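PDB 3GO2: putative L-alanine-DL-glutamate epimerase from Burkholderia xenovorans, which binds magnesium and is probably a racemase or epimerase of the mandelate racemase/muconate lactonizing enzyme family. Local coordinates for residues C12-G16 and W17-H21. Sequence-based numbering, arbitrary orientation.
Sequences CCDAG and WRNYH
Cys13 and Tyr20 form an antiparallel hydrogen-bonded pair, with Cys13 N reaching Tyr20 O at 3.0 Å and Tyr20 N returning to Cys13 O at 2.9 Å. Beyond them Ala15 N donates to Arg18 O, a short bond of 2.7 Å bent to 136° at the hydrogen, which closes the turn. The Asp14 carboxylate turns back to the outside of the turn, where Gly16 N gives its two oxygens, OD1 and OD2, weak hydrogen bonds of 3.4 Å. A water adds a bridge, donating to Ala15 O and accepting from Arg18 NE; the guanidinium end goes on to Phe320 O, and one face of this flat group lies against Trp17 CZ2.

The ring contacts fall on the two faces of the ribbon. On one, the methyl of Ala15 sits over the Tyr20 ring in a CH-pi contact, CB 3.6 Å from the ring centroid, while Cys13 SG meets the same ring obliquely; Leu355 packs on both Cys13 and Tyr20, and the phenol is tied to Glu352. On the other, Cys12 SG, turned anti to its own N (chi1 -178°), lies over the His21 imidazole in a sulfur-aromatic contact, 3.8 Å from its centroid, and touches Asn19 CB at 3.6 Å.

The whole is the tip of the first beta hairpin of the enolase-type N-terminal domain, a loop that in this superfamily caps the barrel's active site, consistent with Trp17 and Arg18 lying about 7 Å from the ligand-binding Arg178 and His125, respectively, side chain to side chain.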
loop_
_atom_site.group_PDB
_atom_site.type_symbol
_atom_site.label_atom_id
_atom_site.label_comp_id
_atom_site.label_asym_id
_atom_site.label_seq_id
_atom_site.Cartn_x
_atom_site.Cartn_y
_atom_site.Cartn_z
ATOM N N CYS A 12 12.332 31.476 37.102
ATOM C CA CYS A 12 11.567 32.173 36.049
ATOM C C CYS A 12 11.864 33.669 36.099
ATOM O O CYS A 12 12.036 34.226 37.175
ATOM C CB CYS A 12 10.083 31.882 36.260
ATOM S SG CYS A 12 8.980 32.593 35.035
ATOM N N CYS A 13 11.980 34.319 34.938
ATOM C CA CYS A 13 12.160 35.759 34.900
ATOM C C CYS A 13 11.406 36.386 33.747
ATOM O O CYS A 13 11.011 35.718 32.774
ATOM C CB CYS A 13 13.647 36.114 34.835
ATOM S SG CYS A 13 14.440 35.773 33.241
ATOM N N ASP A 14 11.202 37.689 33.858
ATOM C CA ASP A 14 10.502 38.454 32.830
ATOM C C ASP A 14 11.307 38.481 31.534
ATOM O O ASP A 14 12.513 38.721 31.556
ATOM C CB ASP A 14 10.341 39.910 33.293
ATOM C CG ASP A 14 9.515 40.716 32.342
ATOM O OD1 ASP A 14 8.395 40.284 32.041
ATOM O OD2 ASP A 14 9.994 41.753 31.866
ATOM N N ALA A 15 10.619 38.228 30.420
ATOM C CA ALA A 15 11.189 38.404 29.076
ATOM C C ALA A 15 10.283 39.305 28.204
ATOM O O ALA A 15 10.203 39.164 26.991
ATOM C CB ALA A 15 11.455 37.014 28.404
ATOM N N GLY A 16 9.592 40.241 28.846
ATOM C CA GLY A 16 8.854 41.297 28.153
ATOM C C GLY A 16 7.419 40.908 27.907
ATOM O O GLY A 16 6.528 41.286 28.677
ATOM N N TRP A 17 7.195 40.130 26.844
ATOM C CA TRP A 17 5.860 39.669 26.443
ATOM C C TRP A 17 5.647 38.199 26.780
ATOM O O TRP A 17 4.627 37.599 26.441
ATOM C CB TRP A 17 5.679 39.893 24.939
ATOM C CG TRP A 17 6.720 39.202 24.116
ATOM C CD1 TRP A 17 7.985 39.634 23.871
ATOM C CD2 TRP A 17 6.580 37.958 23.426
ATOM N NE1 TRP A 17 8.646 38.737 23.078
ATOM C CE2 TRP A 17 7.811 37.694 22.798
ATOM C CE3 TRP A 17 5.543 37.036 23.294
ATOM C CZ2 TRP A 17 8.020 36.563 22.014
ATOM C CZ3 TRP A 17 5.750 35.910 22.524
ATOM C CH2 TRP A 17 6.981 35.672 21.906
ATOM N N ARG A 18 6.642 37.626 27.460
ATOM C CA ARG A 18 6.644 36.268 27.898
ATOM C C ARG A 18 7.686 36.169 29.018
ATOM O O ARG A 18 8.379 37.132 29.317
ATOM C CB ARG A 18 7.013 35.327 26.742
ATOM C CG ARG A 18 8.359 35.663 26.136
ATOM C CD ARG A 18 8.734 34.710 25.003
ATOM N NE ARG A 18 9.993 35.140 24.383
ATOM C CZ ARG A 18 10.621 34.477 23.417
ATOM N NH1 ARG A 18 10.106 33.342 22.926
ATOM N NH2 ARG A 18 11.762 34.960 22.924
ATOM N N ASN A 19 7.806 34.991 29.611
ATOM C CA ASN A 19 8.840 34.747 30.593
ATOM C C ASN A 19 9.851 33.760 30.064
ATOM O O ASN A 19 9.554 32.978 29.149
ATOM C CB ASN A 19 8.227 34.173 31.855
ATOM C CG ASN A 19 7.277 35.148 32.518
ATOM O OD1 ASN A 19 7.571 36.342 32.589
ATOM N ND2 ASN A 19 6.151 34.646 33.008
ATOM N N TYR A 20 11.025 33.770 30.672
ATOM C CA TYR A 20 11.975 32.681 30.488
ATOM C C TYR A 20 11.897 31.776 31.691
ATOM O O TYR A 20 11.639 32.241 32.785
ATOM C CB TYR A 20 13.395 33.186 30.423
ATOM C CG TYR A 20 13.786 33.994 29.216
ATOM C CD1 TYR A 20 13.131 33.879 27.983
ATOM C CD2 TYR A 20 14.897 34.822 29.282
ATOM C CE1 TYR A 20 13.537 34.609 26.899
ATOM C CE2 TYR A 20 15.304 35.539 28.192
ATOM C CZ TYR A 20 14.627 35.425 27.005
ATOM O OH TYR A 20 15.075 36.149 25.920
ATOM N N HIS A 21 12.153 30.488 31.492
ATOM C CA HIS A 21 12.228 29.538 32.577
ATOM C C HIS A 21 13.520 28.734 32.518
ATOM O O HIS A 21 14.045 28.481 31.443
ATOM C CB HIS A 21 11.061 28.544 32.512
ATOM C CG HIS A 21 9.710 29.185 32.551
ATOM N ND1 HIS A 21 8.916 29.150 33.678
ATOM C CD2 HIS A 21 8.991 29.823 31.597
ATOM C CE1 HIS A 21 7.769 29.758 33.422
ATOM N NE2 HIS A 21 7.789 30.180 32.172
HETATM O O HOH W 1 10.858 37.783 24.635
#